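Side-chain contacts in Rab GDP dissociation inhibitor alpha (Naegleria fowleri, PDB 6C87), which probably binds prenylated Rab GTPases in their GDP-bound state, slowing nucleotide release and retrieving them from membranes for another round of vesicle transport: residues A[23-28]-A[243-248]; A[58-63]-A[69-74]; A[96-101]-A[426-431]; A[118-123]-A[381-386]; A[362-367]-A[375-380]. All blocks are in the same frame, centred on the assembly; numbering follows the deposited sequence.

Interaction 1 (A[23-28]-A[243-248])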
# COMPACT_ATOMS: atom_id res chain seq x y z
N THR A 23 12.23 -20.91 9.59
CA THR A 23 10.92 -20.44 9.17
C THR A 23 9.96 -20.34 10.35
O THR A 23 9.27 -19.32 10.52
CB THR A 23 10.35 -21.37 8.10
OG1 THR A 23 11.16 -21.28 6.93
CG2 THR A 23 8.91 -20.96 7.76
N GLU A 24 9.92 -21.37 11.19
CA GLU A 24 9.03 -21.33 12.36
C GLU A 24 9.48 -20.27 13.35
O GLU A 24 8.64 -19.55 13.92
CB GLU A 24 8.98 -22.71 13.02
CG GLU A 24 8.07 -23.73 12.33
CD GLU A 24 8.56 -24.18 10.95
OE1 GLU A 24 9.78 -24.34 10.76
OE2 GLU A 24 7.70 -24.38 10.06
N CYS A 25 10.79 -20.13 13.57
CA CYS A 25 11.29 -19.13 14.50
C CYS A 25 10.90 -17.72 14.08
O CYS A 25 10.56 -16.88 14.92
CB CYS A 25 12.80 -19.25 14.64
SG CYS A 25 13.38 -20.75 15.51
N VAL A 26 10.96 -17.43 12.77
CA VAL A 26 10.63 -16.10 12.27
C VAL A 26 9.12 -15.85 12.35
O VAL A 26 8.68 -14.75 12.72
CB VAL A 26 11.14 -15.93 10.83
CG1 VAL A 26 10.68 -14.59 10.26
CG2 VAL A 26 12.66 -16.01 10.81
N ILE A 27 8.31 -16.84 11.99
CA ILE A 27 6.87 -16.70 12.14
C ILE A 27 6.50 -16.49 13.60
O ILE A 27 5.69 -15.61 13.94
CB ILE A 27 6.15 -17.92 11.52
CG1 ILE A 27 6.25 -17.89 10.00
CG2 ILE A 27 4.68 -17.95 11.92
CD1 ILE A 27 5.52 -16.71 9.38
N SER A 28 7.10 -17.28 14.50
CA SER A 28 6.84 -17.13 15.93
C SER A 28 7.23 -15.74 16.43
O SER A 28 6.47 -15.11 17.18
CB SER A 28 7.59 -18.21 16.69
OG SER A 28 7.41 -18.09 18.09
N GLU A 243 22.70 -19.41 15.75
CA GLU A 243 22.46 -18.24 16.58
C GLU A 243 21.03 -17.75 16.47
O GLU A 243 20.49 -17.20 17.44
CB GLU A 243 23.42 -17.12 16.17
CG GLU A 243 24.87 -17.46 16.39
CD GLU A 243 25.24 -17.46 17.86
OE1 GLU A 243 25.33 -16.36 18.45
OE2 GLU A 243 25.38 -18.57 18.44
N LEU A 244 20.38 -17.98 15.33
CA LEU A 244 19.04 -17.43 15.12
C LEU A 244 18.01 -18.02 16.08
O LEU A 244 17.23 -17.24 16.66
CB LEU A 244 18.65 -17.61 13.65
CG LEU A 244 19.33 -16.55 12.78
CD1 LEU A 244 19.39 -16.95 11.32
CD2 LEU A 244 18.59 -15.21 12.92
N PRO A 245 17.91 -19.33 16.29
CA PRO A 245 16.95 -19.81 17.29
C PRO A 245 17.24 -19.29 18.68
O PRO A 245 16.31 -19.08 19.46
CB PRO A 245 17.10 -21.34 17.22
CG PRO A 245 17.68 -21.61 15.89
CD PRO A 245 18.59 -20.46 15.62
N GLN A 246 18.51 -19.02 18.99
CA GLN A 246 18.85 -18.56 20.33
C GLN A 246 18.27 -17.17 20.58
O GLN A 246 17.64 -16.94 21.63
CB GLN A 246 20.36 -18.56 20.52
CG GLN A 246 20.84 -19.45 21.65
CD GLN A 246 21.43 -20.75 21.14
OE1 GLN A 246 21.35 -21.79 21.81
NE2 GLN A 246 22.03 -20.71 19.95
N VAL A 247 18.45 -16.24 19.63
CA VAL A 247 17.92 -14.90 19.83
C VAL A 247 16.39 -14.91 19.74
O VAL A 247 15.72 -14.16 20.46
CB VAL A 247 18.55 -13.87 18.87
CG1 VAL A 247 20.04 -13.70 19.16
CG2 VAL A 247 18.31 -14.23 17.40
N PHE A 248 15.82 -15.78 18.89
CA PHE A 248 14.36 -15.86 18.80
C PHE A 248 13.73 -16.46 20.06
O PHE A 248 12.61 -16.09 20.41
CB PHE A 248 13.93 -16.65 17.57
CG PHE A 248 13.84 -15.82 16.33
CD1 PHE A 248 12.86 -14.84 16.22
CD2 PHE A 248 14.70 -16.02 15.27
CE1 PHE A 248 12.76 -14.06 15.08
CE2 PHE A 248 14.61 -15.25 14.12
CZ PHE A 248 13.63 -14.27 14.03

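Interaction 2 (A[58-63]-A[69-74])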
# COMPACT_ATOMS: atom_id res chain seq x y z
N GLN A 58 29.03 -34.57 17.28
CA GLN A 58 27.63 -34.77 16.89
C GLN A 58 27.53 -35.18 15.42
O GLN A 58 26.66 -35.99 15.07
CB GLN A 58 26.82 -33.50 17.17
CG GLN A 58 26.63 -33.20 18.66
CD GLN A 58 26.03 -31.83 18.94
OE1 GLN A 58 26.27 -30.86 18.21
NE2 GLN A 58 25.24 -31.74 20.01
N MET A 59 28.39 -34.63 14.56
CA MET A 59 28.41 -35.06 13.16
C MET A 59 28.78 -36.53 13.05
O MET A 59 28.14 -37.29 12.32
CB MET A 59 29.39 -34.21 12.36
CG MET A 59 28.96 -32.77 12.19
SD MET A 59 27.61 -32.58 11.03
CE MET A 59 28.39 -32.97 9.48
N PHE A 60 29.83 -36.95 13.76
CA PHE A 60 30.26 -38.34 13.71
C PHE A 60 29.22 -39.28 14.31
O PHE A 60 29.03 -40.39 13.80
CB PHE A 60 31.61 -38.51 14.41
CG PHE A 60 32.78 -38.36 13.49
CD1 PHE A 60 33.13 -37.12 12.98
CD2 PHE A 60 33.52 -39.47 13.10
CE1 PHE A 60 34.21 -36.98 12.11
CE2 PHE A 60 34.60 -39.34 12.23
CZ PHE A 60 34.94 -38.10 11.74
N GLU A 61 28.53 -38.87 15.39
CA GLU A 61 27.45 -39.71 15.89
C GLU A 61 26.33 -39.83 14.86
O GLU A 61 25.84 -40.93 14.59
CB GLU A 61 26.91 -39.17 17.22
N LYS A 62 25.98 -38.72 14.21
CA LYS A 62 24.86 -38.74 13.27
C LYS A 62 25.20 -39.53 12.01
O LYS A 62 24.37 -40.30 11.52
CB LYS A 62 24.45 -37.31 12.92
CG LYS A 62 23.33 -37.19 11.89
CD LYS A 62 22.87 -35.75 11.72
CE LYS A 62 21.70 -35.64 10.75
NZ LYS A 62 20.43 -36.20 11.29
N PHE A 63 26.41 -39.36 11.46
CA PHE A 63 26.72 -39.92 10.15
C PHE A 63 27.61 -41.15 10.18
O PHE A 63 27.79 -41.78 9.13
CB PHE A 63 27.38 -38.85 9.28
CG PHE A 63 26.46 -37.74 8.92
CD1 PHE A 63 25.55 -37.89 7.88
CD2 PHE A 63 26.47 -36.55 9.64
CE1 PHE A 63 24.68 -36.87 7.54
CE2 PHE A 63 25.60 -35.52 9.31
CZ PHE A 63 24.70 -35.68 8.26
N LYS A 69 34.36 -41.90 16.78
CA LYS A 69 34.99 -40.70 17.31
C LYS A 69 35.82 -40.01 16.23
O LYS A 69 36.47 -40.68 15.42
CB LYS A 69 35.88 -41.02 18.52
CG LYS A 69 35.14 -41.69 19.69
CD LYS A 69 34.00 -40.82 20.21
CE LYS A 69 34.48 -39.43 20.61
NZ LYS A 69 33.36 -38.56 21.08
N PRO A 70 35.80 -38.69 16.18
CA PRO A 70 36.54 -37.97 15.13
C PRO A 70 38.04 -38.06 15.33
O PRO A 70 38.53 -37.98 16.47
CB PRO A 70 36.05 -36.52 15.28
CG PRO A 70 34.80 -36.61 16.12
CD PRO A 70 34.98 -37.79 17.00
N PRO A 71 38.80 -38.21 14.25
CA PRO A 71 40.27 -38.21 14.38
C PRO A 71 40.80 -36.86 14.82
O PRO A 71 40.23 -35.81 14.51
CB PRO A 71 40.75 -38.56 12.97
CG PRO A 71 39.62 -38.16 12.07
CD PRO A 71 38.36 -38.38 12.86
N ALA A 72 41.92 -36.90 15.53
CA ALA A 72 42.49 -35.68 16.08
C ALA A 72 42.87 -34.68 14.99
O ALA A 72 42.83 -33.47 15.22
CB ALA A 72 43.71 -36.03 16.94
N SER A 73 43.20 -35.16 13.79
CA SER A 73 43.61 -34.28 12.71
C SER A 73 42.52 -33.30 12.29
O SER A 73 42.82 -32.30 11.62
CB SER A 73 44.03 -35.14 11.51
OG SER A 73 42.93 -35.90 11.03
N LEU A 74 41.26 -33.55 12.66
CA LEU A 74 40.18 -32.64 12.32
C LEU A 74 40.06 -31.47 13.27
O LEU A 74 39.34 -30.52 12.95
CB LEU A 74 38.86 -33.40 12.26
CG LEU A 74 38.73 -34.33 11.07
CD1 LEU A 74 37.46 -35.16 11.22
CD2 LEU A 74 38.71 -33.53 9.76

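Interaction 3 (A[96-101]-A[426-431])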
# COMPACT_ATOMS: atom_id res chain seq x y z
N VAL A 96 16.67 -10.43 5.53
CA VAL A 96 17.30 -9.41 6.37
C VAL A 96 16.26 -8.39 6.82
O VAL A 96 16.28 -7.91 7.96
CB VAL A 96 18.46 -8.75 5.61
CG1 VAL A 96 18.91 -7.48 6.31
CG2 VAL A 96 19.63 -9.72 5.48
N LYS A 97 15.33 -8.02 5.93
CA LYS A 97 14.31 -7.05 6.30
C LYS A 97 13.31 -7.64 7.29
O LYS A 97 12.89 -6.96 8.23
CB LYS A 97 13.59 -6.52 5.05
CG LYS A 97 14.45 -5.54 4.25
CD LYS A 97 13.74 -4.98 3.03
CE LYS A 97 14.64 -4.00 2.30
NZ LYS A 97 13.92 -3.25 1.24
N ILE A 98 12.93 -8.91 7.11
CA ILE A 98 12.02 -9.54 8.06
C ILE A 98 12.68 -9.68 9.42
O ILE A 98 12.05 -9.42 10.46
CB ILE A 98 11.57 -10.91 7.53
CG1 ILE A 98 10.91 -10.78 6.15
CG2 ILE A 98 10.56 -11.53 8.48
CD1 ILE A 98 10.57 -12.12 5.52
N LEU A 99 13.95 -10.09 9.45
CA LEU A 99 14.69 -10.20 10.70
C LEU A 99 14.76 -8.85 11.42
O LEU A 99 14.67 -8.79 12.65
CB LEU A 99 16.10 -10.72 10.42
CG LEU A 99 16.19 -12.17 9.98
CD1 LEU A 99 17.64 -12.56 9.69
CD2 LEU A 99 15.56 -13.07 11.05
N ARG A 100 14.92 -7.77 10.66
CA ARG A 100 14.94 -6.44 11.27
C ARG A 100 13.59 -6.10 11.89
O ARG A 100 13.54 -5.46 12.95
CB ARG A 100 15.33 -5.38 10.24
CG ARG A 100 16.83 -5.26 10.01
CD ARG A 100 17.16 -4.40 8.79
NE ARG A 100 18.54 -4.59 8.37
CZ ARG A 100 19.04 -4.17 7.21
NH1 ARG A 100 18.26 -3.54 6.33
NH2 ARG A 100 20.32 -4.40 6.91
N MET A 101 12.50 -6.52 11.26
CA MET A 101 11.17 -6.23 11.79
C MET A 101 10.96 -6.85 13.17
O MET A 101 10.30 -6.26 14.03
CB MET A 101 10.11 -6.74 10.83
CG MET A 101 9.95 -5.93 9.58
SD MET A 101 8.77 -6.78 8.52
CE MET A 101 7.24 -6.15 9.22
N VAL A 426 10.34 -15.98 1.05
CA VAL A 426 9.06 -16.00 0.35
C VAL A 426 8.07 -16.92 1.07
O VAL A 426 6.88 -16.61 1.18
CB VAL A 426 9.26 -16.41 -1.13
CG1 VAL A 426 7.95 -16.74 -1.79
CG2 VAL A 426 9.96 -15.29 -1.89
N ASP A 427 8.56 -18.05 1.60
CA ASP A 427 7.69 -18.94 2.36
C ASP A 427 7.20 -18.29 3.65
O ASP A 427 6.03 -18.43 4.02
CB ASP A 427 8.40 -20.26 2.67
CG ASP A 427 7.45 -21.34 3.14
OD1 ASP A 427 6.27 -21.30 2.76
OD2 ASP A 427 7.89 -22.24 3.90
N ILE A 428 8.09 -17.57 4.36
CA ILE A 428 7.69 -16.90 5.60
C ILE A 428 6.60 -15.86 5.32
O ILE A 428 5.58 -15.81 6.01
CB ILE A 428 8.90 -16.25 6.28
CG1 ILE A 428 9.82 -17.31 6.89
CG2 ILE A 428 8.44 -15.24 7.32
CD1 ILE A 428 11.19 -16.77 7.27
N VAL A 429 6.83 -15.02 4.31
CA VAL A 429 5.86 -13.98 3.96
C VAL A 429 4.52 -14.61 3.59
O VAL A 429 3.46 -14.13 4.00
CB VAL A 429 6.38 -13.12 2.80
CG1 VAL A 429 5.26 -12.22 2.28
CG2 VAL A 429 7.58 -12.29 3.26
N ASP A 430 4.56 -15.67 2.79
CA ASP A 430 3.33 -16.33 2.39
C ASP A 430 2.61 -16.90 3.60
O ASP A 430 1.39 -16.72 3.75
CB ASP A 430 3.62 -17.40 1.35
CG ASP A 430 2.38 -18.11 0.89
OD1 ASP A 430 1.42 -17.41 0.47
OD2 ASP A 430 2.36 -19.36 0.92
N ILE A 431 3.34 -17.59 4.48
CA ILE A 431 2.74 -18.14 5.70
C ILE A 431 2.10 -17.04 6.53
O ILE A 431 0.97 -17.18 7.02
CB ILE A 431 3.79 -18.92 6.51
CG1 ILE A 431 4.19 -20.21 5.77
CG2 ILE A 431 3.28 -19.22 7.91
CD1 ILE A 431 5.53 -20.77 6.23

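Interaction 4 (A[118-123]-A[381-386])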
# COMPACT_ATOMS: atom_id res chain seq x y z
N PHE A 118 31.21 -16.86 -6.87
CA PHE A 118 31.75 -17.56 -8.02
C PHE A 118 30.68 -18.37 -8.74
O PHE A 118 29.69 -18.80 -8.13
CB PHE A 118 32.89 -18.50 -7.63
CG PHE A 118 34.07 -17.80 -7.09
CD1 PHE A 118 34.14 -17.47 -5.75
CD2 PHE A 118 35.10 -17.41 -7.94
CE1 PHE A 118 35.23 -16.79 -5.25
CE2 PHE A 118 36.19 -16.72 -7.45
CZ PHE A 118 36.25 -16.41 -6.10
N VAL A 119 30.90 -18.59 -10.03
CA VAL A 119 29.98 -19.32 -10.90
C VAL A 119 30.79 -20.25 -11.80
O VAL A 119 31.93 -19.94 -12.19
CB VAL A 119 29.08 -18.35 -11.71
CG1 VAL A 119 29.91 -17.48 -12.62
CG2 VAL A 119 28.02 -19.10 -12.49
N TYR A 120 30.21 -21.39 -12.12
CA TYR A 120 30.88 -22.44 -12.86
C TYR A 120 30.69 -22.30 -14.37
O TYR A 120 29.63 -21.86 -14.83
CB TYR A 120 30.36 -23.80 -12.39
CG TYR A 120 30.93 -25.01 -13.10
CD1 TYR A 120 30.22 -25.63 -14.13
CD2 TYR A 120 32.14 -25.57 -12.71
CE1 TYR A 120 30.71 -26.75 -14.77
CE2 TYR A 120 32.65 -26.69 -13.34
CZ TYR A 120 31.93 -27.28 -14.37
OH TYR A 120 32.42 -28.39 -15.00
N HIS A 121 31.72 -22.68 -15.12
CA HIS A 121 31.63 -22.68 -16.57
C HIS A 121 32.75 -23.54 -17.13
O HIS A 121 33.92 -23.32 -16.80
CB HIS A 121 31.71 -21.26 -17.15
CG HIS A 121 31.81 -21.23 -18.65
ND1 HIS A 121 30.72 -21.43 -19.47
CD2 HIS A 121 32.87 -21.07 -19.47
CE1 HIS A 121 31.11 -21.38 -20.73
NE2 HIS A 121 32.41 -21.16 -20.76
N LYS A 122 32.38 -24.53 -17.95
CA LYS A 122 33.33 -25.37 -18.69
C LYS A 122 34.49 -25.83 -17.81
O LYS A 122 35.67 -25.63 -18.12
CB LYS A 122 33.84 -24.66 -19.94
N GLY A 123 34.15 -26.44 -16.67
CA GLY A 123 35.13 -27.05 -15.80
C GLY A 123 35.88 -26.11 -14.88
O GLY A 123 36.77 -26.57 -14.15
N LEU A 381 32.47 -32.02 -6.17
CA LEU A 381 33.40 -32.63 -5.23
C LEU A 381 34.80 -32.77 -5.82
O LEU A 381 35.79 -32.64 -5.10
CB LEU A 381 32.89 -34.00 -4.80
CG LEU A 381 31.54 -33.93 -4.09
CD1 LEU A 381 31.07 -35.32 -3.73
CD2 LEU A 381 31.67 -33.05 -2.85
N ASP A 382 34.90 -33.02 -7.13
CA ASP A 382 36.22 -33.12 -7.74
C ASP A 382 36.98 -31.80 -7.64
O ASP A 382 38.21 -31.80 -7.53
CB ASP A 382 36.10 -33.58 -9.20
CG ASP A 382 35.80 -35.07 -9.33
OD1 ASP A 382 35.87 -35.79 -8.31
OD2 ASP A 382 35.50 -35.52 -10.46
N LEU A 383 36.26 -30.68 -7.64
CA LEU A 383 36.92 -29.40 -7.51
C LEU A 383 37.38 -29.13 -6.08
O LEU A 383 38.25 -28.27 -5.88
CB LEU A 383 35.99 -28.28 -7.98
CG LEU A 383 35.59 -28.32 -9.47
CD1 LEU A 383 34.44 -27.37 -9.77
CD2 LEU A 383 36.78 -27.97 -10.32
N LEU A 384 36.86 -29.87 -5.11
CA LEU A 384 37.20 -29.66 -3.71
C LEU A 384 38.37 -30.50 -3.23
O LEU A 384 38.96 -30.19 -2.19
CB LEU A 384 35.99 -29.95 -2.82
CG LEU A 384 34.73 -29.14 -3.14
CD1 LEU A 384 33.57 -29.50 -2.18
CD2 LEU A 384 35.03 -27.65 -3.14
N ASN A 385 38.74 -31.54 -3.97
CA ASN A 385 39.75 -32.48 -3.50
C ASN A 385 41.08 -31.78 -3.27
O ASN A 385 41.44 -30.86 -4.03
CB ASN A 385 39.92 -33.63 -4.49
CG ASN A 385 38.79 -34.64 -4.40
OD1 ASN A 385 38.36 -35.00 -3.31
ND2 ASN A 385 38.31 -35.09 -5.56
N PRO A 386 41.85 -32.18 -2.25
CA PRO A 386 41.52 -33.29 -1.35
C PRO A 386 40.52 -32.93 -0.24
O PRO A 386 40.54 -31.81 0.26
CB PRO A 386 42.87 -33.68 -0.75
CG PRO A 386 43.71 -32.46 -0.85
CD PRO A 386 43.16 -31.57 -1.94

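Interaction 5 (A[362-367]-A[375-380])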
# COMPACT_ATOMS: atom_id res chain seq x y z
N ALA A 362 32.72 -26.84 3.31
CA ALA A 362 32.14 -26.65 1.98
C ALA A 362 30.99 -27.63 1.85
O ALA A 362 31.17 -28.84 2.01
CB ALA A 362 33.18 -26.86 0.87
N ILE A 363 29.79 -27.10 1.64
CA ILE A 363 28.59 -27.91 1.59
C ILE A 363 28.01 -27.82 0.19
O ILE A 363 27.76 -26.72 -0.31
CB ILE A 363 27.59 -27.50 2.68
CG1 ILE A 363 28.28 -27.66 4.05
CG2 ILE A 363 26.33 -28.36 2.60
CD1 ILE A 363 27.39 -27.54 5.26
N VAL A 364 27.84 -28.97 -0.45
CA VAL A 364 27.36 -29.07 -1.82
C VAL A 364 25.92 -29.55 -1.77
O VAL A 364 25.60 -30.52 -1.08
CB VAL A 364 28.23 -30.03 -2.64
CG1 VAL A 364 27.80 -30.00 -4.11
CG2 VAL A 364 29.70 -29.68 -2.48
N SER A 365 25.03 -28.86 -2.49
CA SER A 365 23.62 -29.18 -2.42
C SER A 365 22.99 -29.11 -3.80
O SER A 365 23.31 -28.23 -4.61
CB SER A 365 22.89 -28.23 -1.46
OG SER A 365 22.90 -26.90 -1.95
N THR A 366 22.06 -30.03 -4.05
CA THR A 366 21.28 -29.99 -5.27
C THR A 366 20.04 -30.84 -5.07
O THR A 366 19.98 -31.68 -4.17
CB THR A 366 22.08 -30.48 -6.49
OG1 THR A 366 21.37 -30.15 -7.69
CG2 THR A 366 22.32 -31.98 -6.43
N THR A 367 19.03 -30.57 -5.89
CA THR A 367 17.87 -31.43 -5.94
C THR A 367 18.27 -32.75 -6.57
O THR A 367 19.01 -32.78 -7.56
CB THR A 367 16.75 -30.77 -6.74
OG1 THR A 367 16.28 -29.60 -6.04
CG2 THR A 367 15.59 -31.72 -6.98
N ASN A 375 26.78 -39.19 -7.02
CA ASN A 375 27.45 -38.99 -8.30
C ASN A 375 26.97 -37.73 -8.99
O ASN A 375 27.71 -37.17 -9.83
CB ASN A 375 27.25 -40.22 -9.19
CG ASN A 375 27.97 -40.11 -10.51
OD1 ASN A 375 27.35 -39.88 -11.55
ND2 ASN A 375 29.29 -40.27 -10.48
N GLU A 376 25.76 -37.26 -8.69
CA GLU A 376 25.27 -36.04 -9.31
C GLU A 376 26.11 -34.83 -8.92
O GLU A 376 26.23 -33.89 -9.72
CB GLU A 376 23.80 -35.81 -8.96
CG GLU A 376 22.84 -36.84 -9.54
CD GLU A 376 21.39 -36.65 -9.07
OE1 GLU A 376 20.88 -35.51 -9.11
OE2 GLU A 376 20.76 -37.65 -8.65
N VAL A 377 26.71 -34.82 -7.73
CA VAL A 377 27.54 -33.71 -7.28
C VAL A 377 29.03 -33.99 -7.46
O VAL A 377 29.86 -33.22 -6.97
CB VAL A 377 27.25 -33.31 -5.82
CG1 VAL A 377 25.80 -32.88 -5.65
CG2 VAL A 377 27.60 -34.45 -4.87
N LYS A 378 29.39 -35.08 -8.15
CA LYS A 378 30.80 -35.41 -8.29
C LYS A 378 31.56 -34.30 -9.01
O LYS A 378 32.74 -34.07 -8.72
CB LYS A 378 30.97 -36.74 -9.03
CG LYS A 378 32.41 -37.18 -9.15
CD LYS A 378 32.53 -38.55 -9.79
CE LYS A 378 33.99 -39.00 -9.85
NZ LYS A 378 34.78 -38.23 -10.85
N VAL A 379 30.91 -33.61 -9.95
CA VAL A 379 31.57 -32.51 -10.65
C VAL A 379 32.03 -31.45 -9.67
O VAL A 379 33.08 -30.83 -9.86
CB VAL A 379 30.63 -31.92 -11.73
CG1 VAL A 379 29.34 -31.39 -11.11
CG2 VAL A 379 31.34 -30.84 -12.54
N VAL A 380 31.26 -31.22 -8.60
CA VAL A 380 31.65 -30.22 -7.61
C VAL A 380 32.69 -30.79 -6.66
O VAL A 380 33.70 -30.15 -6.36
CB VAL A 380 30.42 -29.70 -6.85
CG1 VAL A 380 30.84 -28.66 -5.85
CG2 VAL A 380 29.38 -29.15 -7.81

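Interaction 1 (A[23-28]-A[243-248])
F248 lays one face of its phenyl ring against the backbone of C25 and V26, and these three residues supply most of the surface buried here. C25 O lies 3.3 Å from F248 CD1, over the ring but offset toward its rim, while V26 N sits above the centre. The side chains touch ring carbons as well: C25 CB comes within 3.8 Å of F248 CD2, and V26 CG2 meets the far end of the ring, 3.8 Å from F248 CZ. The sulfur, beside its own backbone N (chi1 -70°), turns to the pyrrolidine ring of P245, with C25 SG 4.1 Å from P245 CB. Cysteine is small enough at this position to let the phenyl group approach the helix backbone closely. Helix 22-33 follows the first strand of the parallel Rossmann-like sheet, and helix 243-254 precedes its edge strand 259-260. The two segments run nearly alongside, their axes 9.9 Å apart at an angle of 25°, with Y259 touching both C25 and F248. No hydrogen bond links the segments. The contact is mainly van der Waals and depends on shape: a flat ring fits against a helix with short facing side chains, and a backbone carbonyl oxygen rests over it.

Interaction 2 (A[58-63]-A[69-74])
F60 and P70 form a CH-pi contact that folds a proline-rich loop back on the helix preceding it, 56-64. P70 CA stands 3.7 Å from the centroid of the F60 ring and only 9° off the ring normal, so its hydrogen-bearing carbon lies almost centrally over the aromatic face. The pyrrolidine ring spreads from there toward the root of the phenyl group, with P70 CG 3.6 Å from F60 CD1; the two side chains pass each other in opposite directions. Proline suits this place because its ring is compact, rigid and rich in C-H groups, and the backbone nitrogen probably polarises the C-H bonds on the adjoining CA and CD.

The outer end of the aromatic ring is met by two further residues. P71 CD lies 3.6 Å from F60 CZ, the second proline running at about a right angle to the phenylalanine. L74 CD1 comes within 3.8 Å of F60 CE1. A backbone bond from L74 N to P71 O, 3.1 Å long, closes the short 3-10 turn that returns the leucine to the aromatic group.

On neighbouring elements, P70 and L74 also touch L56 in the first turn of helix 56-64, while E389 of strand 389-400 packs against both F60 and L74. M59, one residue before F60, packs on L54 of strand 53-54 and on F391 of strand 389-400.

Interaction 3 (A[96-101]-A[426-431])
The backbone bond from I431 N to D427 O, 2.9 Å long, belongs to the helical turn that presents I428 and V429 to I98. Nothing polar passes between the segments themselves; a single methyl group makes the contact. I98 CD1 lies 3.8 Å from V429 CG2 and 4.2 Å from I428 CG2, so it touches two consecutive residues of the other helix. Its reach comes from an extended side chain: CG1 lies beside the backbone N (chi1 -57°), and CD1 then continues straight outward (chi2 174°). This length matters, since the nearest alpha carbons, I98 CA and V429 CA, are as much as 8.6 Å apart. Isoleucine suits the place because its CD1 reaches helix 422-436 while its CG2 methyl packs on V26 of helix 22-33.

Helix 422-436 comes after strand 409-411, the edge of the parallel Rossmann-like sheet, whereas helix 94-102 joins strands 89-90 and 111-121 of the large mixed sheet. The contact thus packs the last helix, which follows the parallel sheet, against a helix that connects strands of the mixed one. V26 also touches I428, and W442 and F440, from the chain beyond the C-terminal helix, lie against I98 and V429 respectively. On helix 94-102, R100 bonds through NH1 to N92 OD1 and through NH2 to the carbonyl oxygen of N227 in the second subunit.

Interaction 4 (A[118-123]-A[381-386])
Y120 and L383 cross obliquely, the leucine bringing one methyl to the phenol ring and the other to the backbone beyond it. L383 CD1 approaches the ring at a slant, 4.1 Å from Y120 CE2 and equally far from Y120 CD2. L383 CD2 points to a different target, G123 O at 4.1 Å. The fork of a leucine is well suited to touching two such groups at once. On the strand, Y120 has CG anti to the backbone N (chi1 178°), which swings the ring out from the sheet toward segment 381-386. The leucine holds CG beside its own backbone N and projects from that segment toward the strand.

G123 belongs to the tight turn between strand 111-121 and the antiparallel strand 124-127. K122 and G123 both have positive phi, in the pattern of a type I' turn, a common way to link two hairpin strands; glycine adopts the second of these conformations with ease. Farther along, the ring of Y120 also meets that of F332, their planes inclined by about 30°, and its strand is bonded through the backbone to I331.

With only 82 Å² buried in all, the touch is light. Its chemistry is dispersive: one methyl meets the ring obliquely and the other lies near a carbonyl oxygen, so the contact adds a weak, non-directional touch between the hairpin and helix 378-384.

Interaction 5 (A[362-367]-A[375-380])
A chi1 of -174° sets V364 CG1 anti to the backbone N and leaves CG2 beside that N, where it meets CG1 of V380, itself anti to its own N (chi1 -179°). The two valines thus reach toward each other tip to tip, V364 CG2 ending 3.7 Å from V380 CG1. The other branch, V364 CG1, fits between V380 and V377, lying 3.8 Å from V377 CB. V377, at the N-cap position of helix 378-384, slides past V364 and turns its CG1 toward T366, whose CG2 is 3.7 Å away. Beta-branched residues serve both sides well: they suit the extended strand, and their short, broad side chains let helix and sheet come near each other.

T366 divides its side chain between two environments. The methyl joins the valines, while OG1 bonds to the carbonyl oxygen of D342. At the end of the strand, E376 OE1 and T367 O are 3.7 Å apart, two acceptors that R339 brings together: its NH1 makes a salt bridge to E376 OE1 and its NH2 bonds to T367 O. The carboxylate is gripped further by E369 N at OE1 and by S370 OG at OE2.

Strands 360-367 and 389-400 both run antiparallel to 302-315, hence parallel to each other, and the helical connection through helix 378-384 makes a beta-alpha-beta crossover between them. The chemistry is thus graded: an apolar layer of valines and a threonine methyl seals the helix onto the sheet, and at the strand end a shared arginine probably offsets the charge of E376.

In the fold
From the N terminus, interaction 1 joins helix 22-33 to helix 243-254 and closes a long loop in which interaction 2, a short local closure after helix 56-64, is nested. Interaction 3 begins inside that loop at helix 94-102 and ends at helix 422-436, so it crosses interaction 1; the two touch where I27 packs on I431. Interaction 4 (118-123 with 381-386) also crosses interaction 1 but is nested within interaction 3. Interaction 5 is nested inside interaction 4 and follows interaction 1 in series. Interactions 1 and 3 tie helices around the Rossmann-like part, while 4 and 5 lie on the opposite side of the chain's centre, tying helix 378-384 to strands of the mixed sheet.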